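Long-range contacts in spectinomycin phosphotransferase (Legionella pneumophila serogroup 1, PDB 3I0O), which probably transfers a phosphate group from a nucleotide to the antibiotic spectinomycin, and binds ADP together with magnesium: residues A[17-22]-A[81-86]; A[50-55]-A[98-103]; A[76-81]-A[227-232]. All blocks are in the same frame, centred on the assembly; numbering follows the deposited sequence.

Contact 1: A[17-22]-A[81-86]; sequences VHYGID and IHTLEA
The phenol ring of Tyr19 meets Thr83 over one face and the backbone of Ile81 at its edge. Thr83 CG2 stands 3.8 Å from the centroid of the Tyr19 ring and 25° off the ring normal, a CH-pi contact displaced toward the CZ and CE2 rim. The edge holds Ile81 O, close to the ring plane and 3.4 Å from Tyr19 CE2. In that plane too lies a water that accepts from Tyr19 OH at 2.6 Å and donates to Ile81 O, a bridge that adds to the direct contact of the ring with Ile81 O. On the Thr83 side, a chi1 of 62° sets OG1 between the backbone N and the carbonyl carbon and turns CG2 to the ring; OG1 accepts from Glu85 N in an ST turn, and is also hydrogen-bonded to the backbone N of Lys87.

Thr83 opens a type I beta turn that closes at Ala86, and this turn docks on the C-terminal end of helix 8-19, where Gly20 leaves the helix with positive phi. The contact thus joins that helix to the loop between helix 59-71 and strand 90-91 in the kinase-like N-terminal part of the fold. One direct backbone bond crosses: Leu84 N donates to His18 O at 3.0 Å, nearly straight at 171°.

Leu84 lies along the helix end, its two methyls divided over it. CD1 touches Val17 O at 3.5 Å, and CD2 rests against Tyr19 O at 3.7 Å. Off the same edge of the tyrosine as Ile81 O, Ile81 CG2 comes to 4.1 Å from Tyr19 CD2 and, more loosely, meets Ile21 CD1. Tyr19 also packs against Ile97 and Ala99 of strand 96-101, while Gln90 of strand 90-91 touches His18, Tyr19 and Thr83.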
loop_
_atom_site.group_PDB
_atom_site.type_symbol
_atom_site.label_atom_id
_atom_site.label_comp_id
_atom_site.label_asym_id
_atom_site.label_seq_id
_atom_site.Cartn_x
_atom_site.Cartn_y
_atom_site.Cartn_z
ATOM N N VAL A 17 -7.770 -19.442 -23.329
ATOM C CA VAL A 17 -7.226 -18.940 -24.581
ATOM C C VAL A 17 -5.845 -18.312 -24.421
ATOM O O VAL A 17 -4.918 -18.628 -25.167
ATOM C CB VAL A 17 -8.177 -17.878 -25.222
ATOM C CG1 VAL A 17 -7.455 -17.131 -26.344
ATOM C CG2 VAL A 17 -9.424 -18.554 -25.770
ATOM N N HIS A 18 -5.714 -17.425 -23.442
ATOM C CA HIS A 18 -4.456 -16.725 -23.223
ATOM C C HIS A 18 -3.414 -17.384 -22.333
ATOM O O HIS A 18 -2.237 -17.056 -22.439
ATOM C CB HIS A 18 -4.743 -15.324 -22.702
ATOM C CG HIS A 18 -5.617 -14.525 -23.608
ATOM N ND1 HIS A 18 -5.246 -14.198 -24.895
ATOM C CD2 HIS A 18 -6.848 -13.997 -23.423
ATOM C CE1 HIS A 18 -6.213 -13.502 -25.464
ATOM N NE2 HIS A 18 -7.196 -13.366 -24.591
ATOM N N TYR A 19 -3.833 -18.298 -21.462
ATOM C CA TYR A 19 -2.884 -18.961 -20.573
ATOM C C TYR A 19 -2.827 -20.471 -20.754
ATOM O O TYR A 19 -1.943 -21.127 -20.210
ATOM C CB TYR A 19 -3.196 -18.645 -19.102
ATOM C CG TYR A 19 -2.904 -17.215 -18.670
ATOM C CD1 TYR A 19 -3.777 -16.170 -18.992
ATOM C CD2 TYR A 19 -1.763 -16.911 -17.919
ATOM C CE1 TYR A 19 -3.528 -14.860 -18.571
ATOM C CE2 TYR A 19 -1.503 -15.605 -17.500
ATOM C CZ TYR A 19 -2.390 -14.584 -17.826
ATOM O OH TYR A 19 -2.149 -13.295 -17.402
ATOM N N GLY A 20 -3.764 -21.027 -21.511
ATOM C CA GLY A 20 -3.758 -22.463 -21.712
ATOM C C GLY A 20 -3.999 -23.206 -20.412
ATOM O O GLY A 20 -3.486 -24.308 -20.205
ATOM N N ILE A 21 -4.785 -22.595 -19.529
ATOM C CA ILE A 21 -5.116 -23.194 -18.238
ATOM C C ILE A 21 -6.579 -23.633 -18.225
ATOM O O ILE A 21 -7.466 -22.891 -18.664
ATOM C CB ILE A 21 -4.877 -22.193 -17.083
ATOM C CG1 ILE A 21 -3.385 -21.886 -16.963
ATOM C CG2 ILE A 21 -5.387 -22.769 -15.771
ATOM C CD1 ILE A 21 -3.063 -20.766 -15.990
ATOM N N ASP A 22 -6.824 -24.841 -17.721
ATOM C CA ASP A 22 -8.176 -25.388 -17.660
ATOM C C ASP A 22 -8.818 -25.223 -16.299
ATOM O O ASP A 22 -8.663 -26.076 -15.420
ATOM C CB ASP A 22 -8.179 -26.873 -18.026
ATOM C CG ASP A 22 -7.750 -27.120 -19.454
ATOM O OD1 ASP A 22 -8.219 -26.381 -20.348
ATOM O OD2 ASP A 22 -6.955 -28.061 -19.676
ATOM N N ILE A 81 2.077 -15.567 -13.350
ATOM C CA ILE A 81 2.068 -16.736 -14.204
ATOM C C ILE A 81 2.163 -16.260 -15.656
ATOM O O ILE A 81 1.512 -15.289 -16.036
ATOM C CB ILE A 81 0.779 -17.520 -13.966
ATOM C CG1 ILE A 81 0.857 -18.155 -12.579
ATOM C CG2 ILE A 81 0.584 -18.575 -15.037
ATOM C CD1 ILE A 81 -0.462 -18.447 -12.003
ATOM N N HIS A 82 2.988 -16.941 -16.449
ATOM C CA HIS A 82 3.202 -16.596 -17.856
ATOM C C HIS A 82 2.046 -16.938 -18.790
ATOM O O HIS A 82 1.397 -17.978 -18.639
ATOM C CB HIS A 82 4.451 -17.299 -18.413
ATOM C CG HIS A 82 5.736 -16.871 -17.779
ATOM N ND1 HIS A 82 6.217 -17.433 -16.617
ATOM C CD2 HIS A 82 6.634 -15.925 -18.141
ATOM C CE1 HIS A 82 7.357 -16.850 -16.289
ATOM N NE2 HIS A 82 7.631 -15.932 -17.198
ATOM N N THR A 83 1.805 -16.061 -19.762
ATOM C CA THR A 83 0.774 -16.304 -20.762
ATOM C C THR A 83 1.441 -17.225 -21.790
ATOM O O THR A 83 2.654 -17.458 -21.734
ATOM C CB THR A 83 0.331 -15.004 -21.482
ATOM O OG1 THR A 83 1.443 -14.447 -22.188
ATOM C CG2 THR A 83 -0.191 -13.974 -20.486
ATOM N N LEU A 84 0.660 -17.750 -22.726
ATOM C CA LEU A 84 1.205 -18.634 -23.743
ATOM C C LEU A 84 2.237 -17.904 -24.594
ATOM O O LEU A 84 3.017 -18.528 -25.307
ATOM C CB LEU A 84 0.078 -19.184 -24.623
ATOM C CG LEU A 84 -0.883 -20.131 -23.899
ATOM C CD1 LEU A 84 -2.035 -20.523 -24.820
ATOM C CD2 LEU A 84 -0.119 -21.361 -23.434
ATOM N N GLU A 85 2.241 -16.580 -24.511
ATOM C CA GLU A 85 3.187 -15.772 -25.272
ATOM C C GLU A 85 4.374 -15.371 -24.407
ATOM O O GLU A 85 5.092 -14.421 -24.716
ATOM C CB GLU A 85 2.490 -14.529 -25.816
ATOM C CG GLU A 85 1.372 -14.857 -26.799
ATOM C CD GLU A 85 0.611 -13.631 -27.268
ATOM O OE1 GLU A 85 -0.311 -13.803 -28.095
ATOM O OE2 GLU A 85 0.928 -12.505 -26.811
ATOM N N ALA A 86 4.564 -16.104 -23.316
ATOM C CA ALA A 86 5.661 -15.861 -22.391
ATOM C C ALA A 86 5.660 -14.475 -21.742
ATOM O O ALA A 86 6.710 -13.997 -21.309
ATOM C CB ALA A 86 6.999 -16.113 -23.093
HETATM O O HOH W 1 -0.091 -13.119 -15.840
#

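Contact 2: A[50-55]-A[98-103]; sequences FIKLKY and IAYPFI. With ADP (adenosine-5'-diphosphate), chain B.
Lys52 N donates to Ile98 O at 2.8 Å, and Ile98 N returns a bond to Lys52 O. The same two-way pairing recurs at Phe50 and Tyr100, where Phe50 N reaches Tyr100 O at 2.8 Å. Between them, Ile51 and Ala99 form a non-hydrogen-bonded pair, with Ile51 CD1 3.4 Å from Ala99 CB. These bridges, and strand axes running at 161°, define the antiparallel pairing of 48-54 with 96-101 in the N-terminal sheet of a kinase-like fold.

Phe50, Lys52, Ile98 and Tyr100 share the nucleotide face. With CG anti to the backbone N (chi1 176°), the Phe50 ring lies flat under the adenine of ADP, whose C5 is over its centre; Phe102 CE1 sits at the edge of the Phe50 ring, while the face of the Phe102 ring takes ADP C2. Lys52 extends past Tyr100, its CD near CE1 of that ring, until NZ bonds ADP O1A at 3.2 Å. At the end of the strand and just after it, backbone atoms meet the adenine edge: ADP N6 donates to Pro101 O at 3.2 Å, and Ile103 N donates to ADP N1 at 2.9 Å and 176°.

This pair of bonds has the pattern of a kinase hinge, and an acceptor facing N6 with a donor facing N1 is consistent with recognition of adenine, while the lysine probably offsets negative charge on the alpha-phosphate.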
loop_
_atom_site.group_PDB
_atom_site.type_symbol
_atom_site.label_atom_id
_atom_site.label_comp_id
_atom_site.label_asym_id
_atom_site.label_seq_id
_atom_site.Cartn_x
_atom_site.Cartn_y
_atom_site.Cartn_z
ATOM N N PHE A 50 -4.843 -16.661 -8.411
ATOM C CA PHE A 50 -5.399 -15.384 -7.987
ATOM C C PHE A 50 -5.279 -14.504 -9.223
ATOM O O PHE A 50 -4.177 -14.201 -9.673
ATOM C CB PHE A 50 -4.595 -14.832 -6.815
ATOM C CG PHE A 50 -5.035 -13.473 -6.354
ATOM C CD1 PHE A 50 -4.416 -12.327 -6.840
ATOM C CD2 PHE A 50 -6.061 -13.338 -5.419
ATOM C CE1 PHE A 50 -4.811 -11.064 -6.400
ATOM C CE2 PHE A 50 -6.466 -12.081 -4.970
ATOM C CZ PHE A 50 -5.840 -10.942 -5.460
ATOM N N ILE A 51 -6.426 -14.128 -9.781
ATOM C CA ILE A 51 -6.485 -13.339 -11.002
ATOM C C ILE A 51 -6.864 -11.880 -10.810
ATOM O O ILE A 51 -7.898 -11.560 -10.220
ATOM C CB ILE A 51 -7.495 -13.943 -11.978
ATOM C CG1 ILE A 51 -7.313 -15.461 -12.045
ATOM C CG2 ILE A 51 -7.347 -13.294 -13.346
ATOM C CD1 ILE A 51 -5.929 -15.911 -12.408
ATOM N N LYS A 52 -6.025 -10.998 -11.336
ATOM C CA LYS A 52 -6.264 -9.571 -11.245
ATOM C C LYS A 52 -6.584 -8.999 -12.614
ATOM O O LYS A 52 -5.860 -9.234 -13.578
ATOM C CB LYS A 52 -5.031 -8.851 -10.694
ATOM C CG LYS A 52 -4.789 -9.011 -9.208
ATOM C CD LYS A 52 -3.646 -8.103 -8.742
ATOM C CE LYS A 52 -3.436 -8.188 -7.230
ATOM N NZ LYS A 52 -2.388 -7.255 -6.735
ATOM N N LEU A 53 -7.680 -8.255 -12.705
ATOM C CA LEU A 53 -8.055 -7.613 -13.957
ATOM C C LEU A 53 -7.813 -6.128 -13.720
ATOM O O LEU A 53 -8.670 -5.436 -13.185
ATOM C CB LEU A 53 -9.527 -7.863 -14.272
ATOM C CG LEU A 53 -9.973 -9.316 -14.425
ATOM C CD1 LEU A 53 -11.443 -9.330 -14.792
ATOM C CD2 LEU A 53 -9.157 -10.018 -15.501
ATOM N N LYS A 54 -6.636 -5.647 -14.103
ATOM C CA LYS A 54 -6.277 -4.247 -13.892
ATOM C C LYS A 54 -6.656 -3.303 -15.034
ATOM O O LYS A 54 -6.890 -3.737 -16.169
ATOM C CB LYS A 54 -4.770 -4.134 -13.602
ATOM C CG LYS A 54 -4.350 -4.712 -12.251
ATOM C CD LYS A 54 -2.832 -4.709 -12.060
ATOM C CE LYS A 54 -2.421 -5.259 -10.683
ATOM N NZ LYS A 54 -0.949 -5.541 -10.570
ATOM N N TYR A 55 -6.726 -2.008 -14.702
ATOM C CA TYR A 55 -7.057 -0.937 -15.651
ATOM C C TYR A 55 -6.122 0.262 -15.464
ATOM O O TYR A 55 -6.439 1.371 -15.903
ATOM C CB TYR A 55 -8.501 -0.443 -15.465
ATOM C CG TYR A 55 -9.574 -1.492 -15.639
ATOM C CD1 TYR A 55 -9.865 -2.396 -14.617
ATOM C CD2 TYR A 55 -10.308 -1.577 -16.822
ATOM C CE1 TYR A 55 -10.862 -3.359 -14.769
ATOM C CE2 TYR A 55 -11.309 -2.537 -16.985
ATOM C CZ TYR A 55 -11.579 -3.427 -15.955
ATOM O OH TYR A 55 -12.555 -4.388 -16.111
ATOM N N ILE A 98 -3.701 -10.392 -15.110
ATOM C CA ILE A 98 -2.488 -10.760 -14.401
ATOM C C ILE A 98 -2.833 -11.884 -13.441
ATOM O O ILE A 98 -3.564 -11.692 -12.469
ATOM C CB ILE A 98 -1.897 -9.589 -13.597
ATOM C CG1 ILE A 98 -1.726 -8.365 -14.498
ATOM C CG2 ILE A 98 -0.549 -10.005 -13.000
ATOM C CD1 ILE A 98 -1.008 -7.212 -13.829
ATOM N N ALA A 99 -2.305 -13.064 -13.721
ATOM C CA ALA A 99 -2.567 -14.214 -12.885
ATOM C C ALA A 99 -1.377 -14.510 -11.974
ATOM O O ALA A 99 -0.230 -14.233 -12.313
ATOM C CB ALA A 99 -2.870 -15.407 -13.761
ATOM N N TYR A 100 -1.659 -15.059 -10.805
ATOM C CA TYR A 100 -0.616 -15.421 -9.864
ATOM C C TYR A 100 -1.074 -16.703 -9.220
ATOM O O TYR A 100 -2.235 -17.059 -9.306
ATOM C CB TYR A 100 -0.475 -14.407 -8.722
ATOM C CG TYR A 100 -0.144 -12.991 -9.099
ATOM C CD1 TYR A 100 -1.144 -12.098 -9.489
ATOM C CD2 TYR A 100 1.166 -12.520 -9.017
ATOM C CE1 TYR A 100 -0.847 -10.775 -9.778
ATOM C CE2 TYR A 100 1.472 -11.191 -9.307
ATOM C CZ TYR A 100 0.465 -10.324 -9.684
ATOM O OH TYR A 100 0.766 -9.007 -9.958
ATOM N N PRO A 101 -0.155 -17.443 -8.600
ATOM C CA PRO A 101 -0.658 -18.658 -7.960
ATOM C C PRO A 101 -1.432 -18.117 -6.746
ATOM O O PRO A 101 -1.189 -16.988 -6.309
ATOM C CB PRO A 101 0.616 -19.390 -7.559
ATOM C CG PRO A 101 1.617 -18.276 -7.370
ATOM C CD PRO A 101 1.314 -17.351 -8.520
ATOM N N PHE A 102 -2.360 -18.894 -6.202
ATOM C CA PHE A 102 -3.119 -18.429 -5.057
ATOM C C PHE A 102 -2.387 -18.777 -3.774
ATOM O O PHE A 102 -1.981 -19.925 -3.581
ATOM C CB PHE A 102 -4.508 -19.067 -5.040
ATOM C CG PHE A 102 -5.488 -18.363 -4.141
ATOM C CD1 PHE A 102 -6.361 -17.420 -4.654
ATOM C CD2 PHE A 102 -5.527 -18.641 -2.775
ATOM C CE1 PHE A 102 -7.272 -16.754 -3.820
ATOM C CE2 PHE A 102 -6.429 -17.984 -1.935
ATOM C CZ PHE A 102 -7.306 -17.037 -2.462
ATOM N N ILE A 103 -2.218 -17.779 -2.908
ATOM C CA ILE A 103 -1.548 -17.943 -1.613
ATOM C C ILE A 103 -2.624 -17.797 -0.518
ATOM O O ILE A 103 -3.266 -16.754 -0.403
ATOM C CB ILE A 103 -0.455 -16.850 -1.420
ATOM C CG1 ILE A 103 0.559 -16.908 -2.565
ATOM C CG2 ILE A 103 0.238 -17.020 -0.064
ATOM C CD1 ILE A 103 1.389 -18.162 -2.598
HETATM P PB ADP B . -4.847 -3.724 -3.355
HETATM O O1B ADP B . -3.798 -2.784 -3.810
HETATM O O2B ADP B . -6.210 -3.630 -3.927
HETATM O O3B ADP B . -4.966 -3.613 -1.744
HETATM P PA ADP B . -3.160 -5.988 -2.750
HETATM O O1A ADP B . -2.118 -6.419 -3.707
HETATM O O2A ADP B . -2.769 -5.175 -1.578
HETATM O O3A ADP B . -4.323 -5.234 -3.596
HETATM O "O5'" ADP B . -3.940 -7.300 -2.216
HETATM C "C5'" ADP B . -5.087 -7.174 -1.348
HETATM C "C4'" ADP B . -5.488 -8.530 -0.748
HETATM O "O4'" ADP B . -5.691 -9.514 -1.776
HETATM C "C3'" ADP B . -4.434 -9.168 0.171
HETATM O "O3'" ADP B . -4.705 -8.808 1.536
HETATM C "C2'" ADP B . -4.722 -10.664 -0.020
HETATM O "O2'" ADP B . -5.797 -11.059 0.857
HETATM C "C1'" ADP B . -5.190 -10.829 -1.480
HETATM N N9 ADP B . -4.137 -11.357 -2.408
HETATM C C8 ADP B . -3.191 -10.659 -3.127
HETATM N N7 ADP B . -2.407 -11.406 -3.847
HETATM C C5 ADP B . -2.852 -12.699 -3.598
HETATM C C6 ADP B . -2.430 -13.999 -4.068
HETATM N N6 ADP B . -1.422 -14.168 -4.917
HETATM N N1 ADP B . -3.106 -15.098 -3.608
HETATM C C2 ADP B . -4.129 -14.930 -2.746
HETATM N N3 ADP B . -4.607 -13.778 -2.244
HETATM C C4 ADP B . -3.912 -12.687 -2.719
#

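Contact 3: A[76-81]-A[227-232]; sequences EIIFPI and YIIDWD. With MG (magnesium ion), chain E; ADP (adenosine-5'-diphosphate), chain B.
Ile78 and Ile229 lie side by side and point the same way, with Ile78 CD1 3.6 Å from Ile229 CG2. Both run toward the nucleotide: Ile78 CD1 approaches ADP N6, and Ile229 CD1 packs against ADP C3' of the ribose at 3.6 Å. Ile229 achieves this with CG1 between its backbone N and carbonyl carbon (chi1 56°), which leaves CG2 for Ile78. Tyr227 instead crosses Ile78 at about a right angle, its CD1 4.1 Å from Ile78 CG1. Ile77 meets Trp231 in a similar crossing, CG2 lying obliquely to the indole.

The backbone joins where Ile228 N donates to Glu76 O (2.8 Å, 167°). Ile228 O receives two donors, a water that also accepts from Ile78 N and Trp231 NE1 at 2.8 Å; the latter sits well above the carbonyl plane, and the bond probably helps to hold the indole's rotation. Past this packing, Asp230 OD2 binds magnesium at 2.2 Å, with Asn217 and both ADP phosphates among the other ligands, placed like the metal-binding aspartate of the protein-kinase fold.

Strand 226-228 pairs with 218-220, while Ile228 and Trp231 pack on helix 115-130, Ile77 and Trp231 on helix 59-71, and Ile78 on strand 96-101.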
loop_
_atom_site.group_PDB
_atom_site.type_symbol
_atom_site.label_atom_id
_atom_site.label_comp_id
_atom_site.label_asym_id
_atom_site.label_seq_id
_atom_site.Cartn_x
_atom_site.Cartn_y
_atom_site.Cartn_z
ATOM N N GLU A 76 10.435 -13.722 -1.507
ATOM C CA GLU A 76 9.257 -13.216 -0.819
ATOM C C GLU A 76 8.298 -12.358 -1.649
ATOM O O GLU A 76 7.642 -11.473 -1.111
ATOM C CB GLU A 76 9.681 -12.439 0.432
ATOM C CG GLU A 76 10.327 -13.284 1.533
ATOM C CD GLU A 76 11.802 -13.591 1.286
ATOM O OE1 GLU A 76 12.386 -13.027 0.334
ATOM O OE2 GLU A 76 12.384 -14.391 2.055
ATOM N N ILE A 77 8.236 -12.596 -2.956
ATOM C CA ILE A 77 7.306 -11.874 -3.827
ATOM C C ILE A 77 6.549 -12.929 -4.648
ATOM O O ILE A 77 7.086 -13.999 -4.944
ATOM C CB ILE A 77 8.023 -10.885 -4.802
ATOM C CG1 ILE A 77 9.057 -11.630 -5.633
ATOM C CG2 ILE A 77 8.670 -9.741 -4.025
ATOM C CD1 ILE A 77 9.792 -10.753 -6.608
ATOM N N ILE A 78 5.305 -12.640 -5.003
ATOM C CA ILE A 78 4.524 -13.594 -5.768
ATOM C C ILE A 78 4.733 -13.333 -7.250
ATOM O O ILE A 78 4.210 -12.365 -7.794
ATOM C CB ILE A 78 3.024 -13.480 -5.426
ATOM C CG1 ILE A 78 2.844 -13.471 -3.896
ATOM C CG2 ILE A 78 2.267 -14.635 -6.054
ATOM C CD1 ILE A 78 1.411 -13.313 -3.420
ATOM N N PHE A 79 5.505 -14.196 -7.903
ATOM C CA PHE A 79 5.776 -14.027 -9.329
ATOM C C PHE A 79 4.565 -14.424 -10.173
ATOM O O PHE A 79 3.994 -15.500 -10.002
ATOM C CB PHE A 79 7.002 -14.848 -9.756
ATOM C CG PHE A 79 7.634 -14.362 -11.039
ATOM C CD1 PHE A 79 8.374 -13.180 -11.058
ATOM C CD2 PHE A 79 7.470 -15.069 -12.231
ATOM C CE1 PHE A 79 8.943 -12.703 -12.241
ATOM C CE2 PHE A 79 8.036 -14.599 -13.428
ATOM C CZ PHE A 79 8.776 -13.410 -13.430
ATOM N N PRO A 80 4.168 -13.557 -11.110
ATOM C CA PRO A 80 3.020 -13.815 -11.985
ATOM C C PRO A 80 3.190 -15.075 -12.833
ATOM O O PRO A 80 4.294 -15.578 -13.015
ATOM C CB PRO A 80 2.945 -12.558 -12.863
ATOM C CG PRO A 80 3.677 -11.513 -12.074
ATOM C CD PRO A 80 4.824 -12.290 -11.468
ATOM N N ILE A 81 2.077 -15.567 -13.350
ATOM C CA ILE A 81 2.068 -16.736 -14.204
ATOM C C ILE A 81 2.163 -16.260 -15.656
ATOM O O ILE A 81 1.512 -15.289 -16.036
ATOM C CB ILE A 81 0.779 -17.520 -13.966
ATOM C CG1 ILE A 81 0.857 -18.155 -12.579
ATOM C CG2 ILE A 81 0.584 -18.575 -15.037
ATOM C CD1 ILE A 81 -0.462 -18.447 -12.003
ATOM N N TYR A 227 5.179 -13.055 2.295
ATOM C CA TYR A 227 5.211 -12.419 0.982
ATOM C C TYR A 227 4.872 -10.940 0.994
ATOM O O TYR A 227 3.899 -10.527 1.621
ATOM C CB TYR A 227 4.211 -13.102 0.056
ATOM C CG TYR A 227 4.328 -14.603 -0.022
ATOM C CD1 TYR A 227 5.152 -15.210 -0.973
ATOM C CD2 TYR A 227 3.599 -15.419 0.840
ATOM C CE1 TYR A 227 5.240 -16.601 -1.064
ATOM C CE2 TYR A 227 3.679 -16.801 0.758
ATOM C CZ TYR A 227 4.498 -17.388 -0.194
ATOM O OH TYR A 227 4.579 -18.764 -0.271
ATOM N N ILE A 228 5.663 -10.136 0.293
ATOM C CA ILE A 228 5.362 -8.717 0.211
ATOM C C ILE A 228 4.563 -8.524 -1.068
ATOM O O ILE A 228 5.052 -8.803 -2.154
ATOM C CB ILE A 228 6.614 -7.859 0.129
ATOM C CG1 ILE A 228 7.508 -8.131 1.340
ATOM C CG2 ILE A 228 6.214 -6.396 0.060
ATOM C CD1 ILE A 228 8.753 -7.268 1.397
ATOM N N ILE A 229 3.328 -8.057 -0.931
ATOM C CA ILE A 229 2.452 -7.848 -2.075
ATOM C C ILE A 229 2.188 -6.379 -2.328
ATOM O O ILE A 229 2.809 -5.509 -1.707
ATOM C CB ILE A 229 1.102 -8.539 -1.854
ATOM C CG1 ILE A 229 0.474 -8.029 -0.548
ATOM C CG2 ILE A 229 1.301 -10.048 -1.799
ATOM C CD1 ILE A 229 -0.932 -8.551 -0.294
ATOM N N ASP A 230 1.261 -6.112 -3.244
ATOM C CA ASP A 230 0.871 -4.751 -3.582
ATOM C C ASP A 230 2.055 -3.955 -4.130
ATOM O O ASP A 230 2.501 -2.983 -3.517
ATOM C CB ASP A 230 0.314 -4.047 -2.335
ATOM C CG ASP A 230 -0.853 -3.118 -2.643
ATOM O OD1 ASP A 230 -1.056 -2.764 -3.827
ATOM O OD2 ASP A 230 -1.569 -2.735 -1.692
ATOM N N TRP A 231 2.572 -4.366 -5.283
ATOM C CA TRP A 231 3.683 -3.644 -5.894
ATOM C C TRP A 231 3.145 -2.707 -6.974
ATOM O O TRP A 231 3.473 -2.823 -8.160
ATOM C CB TRP A 231 4.720 -4.620 -6.471
ATOM C CG TRP A 231 5.481 -5.318 -5.404
ATOM C CD1 TRP A 231 5.150 -6.492 -4.779
ATOM C CD2 TRP A 231 6.660 -4.837 -4.752
ATOM N NE1 TRP A 231 6.056 -6.766 -3.773
ATOM C CE2 TRP A 231 6.990 -5.765 -3.738
ATOM C CE3 TRP A 231 7.471 -3.710 -4.925
ATOM C CZ2 TRP A 231 8.089 -5.596 -2.903
ATOM C CZ3 TRP A 231 8.569 -3.546 -4.089
ATOM C CH2 TRP A 231 8.864 -4.487 -3.089
ATOM N N ASP A 232 2.313 -1.766 -6.546
ATOM C CA ASP A 232 1.727 -0.814 -7.475
ATOM C C ASP A 232 2.340 0.568 -7.368
ATOM O O ASP A 232 2.273 1.349 -8.308
ATOM C CB ASP A 232 0.212 -0.705 -7.255
ATOM C CG ASP A 232 -0.524 -1.998 -7.575
ATOM O OD1 ASP A 232 -0.325 -2.553 -8.682
ATOM O OD2 ASP A 232 -1.310 -2.449 -6.717
HETATM MG MG MG E . -2.878 -3.735 -0.280
HETATM P PB ADP B . -4.847 -3.724 -3.355
HETATM O O1B ADP B . -3.798 -2.784 -3.810
HETATM O O2B ADP B . -6.210 -3.630 -3.927
HETATM O O3B ADP B . -4.966 -3.613 -1.744
HETATM P PA ADP B . -3.160 -5.988 -2.750
HETATM O O1A ADP B . -2.118 -6.419 -3.707
HETATM O O2A ADP B . -2.769 -5.175 -1.578
HETATM O O3A ADP B . -4.323 -5.234 -3.596
HETATM O "O5'" ADP B . -3.940 -7.300 -2.216
HETATM C "C5'" ADP B . -5.087 -7.174 -1.348
HETATM C "C4'" ADP B . -5.488 -8.530 -0.748
HETATM O "O4'" ADP B . -5.691 -9.514 -1.776
HETATM C "C3'" ADP B . -4.434 -9.168 0.171
HETATM O "O3'" ADP B . -4.705 -8.808 1.536
HETATM C "C2'" ADP B . -4.722 -10.664 -0.020
HETATM O "O2'" ADP B . -5.797 -11.059 0.857
HETATM C "C1'" ADP B . -5.190 -10.829 -1.480
HETATM N N9 ADP B . -4.137 -11.357 -2.408
HETATM C C8 ADP B . -3.191 -10.659 -3.127
HETATM N N7 ADP B . -2.407 -11.406 -3.847
HETATM C C5 ADP B . -2.852 -12.699 -3.598
HETATM C C6 ADP B . -2.430 -13.999 -4.068
HETATM N N6 ADP B . -1.422 -14.168 -4.917
HETATM N N1 ADP B . -3.106 -15.098 -3.608
HETATM C C2 ADP B . -4.129 -14.930 -2.746
HETATM N N3 ADP B . -4.607 -13.778 -2.244
HETATM C C4 ADP B . -3.912 -12.687 -2.719
HETATM O O HOH W 2 4.420 -10.140 -4.431
HETATM O O HOH W 3 -3.351 -4.835 1.081
#

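The loop from Glu76 to Ala86 connects the three contacts; Ile81 closes the range 76-81 and opens 81-86, though it touches across contact 1 alone. Its backbone probably bonds to contact 2, Ile81 N lying 2.9 Å from Ala99 O, while Ile81 CD1 packs 3.3 Å from Tyr100 C. Contact 3 also meets contact 2 where Ile78 O lies 3.3 Å from Tyr100 CD2, and the two centres are about 10 Å apart. Both touch ADP: contact 2 supplies hydrogen bonds to adenine and alpha-phosphate, contact 3 apolar packing and the magnesium ligand Asp230. Contact 1, centred about 13 Å from contact 2 and 19 Å from contact 3, lies farther from the nucleotide, the Ile81 side chain about 8 Å from ADP.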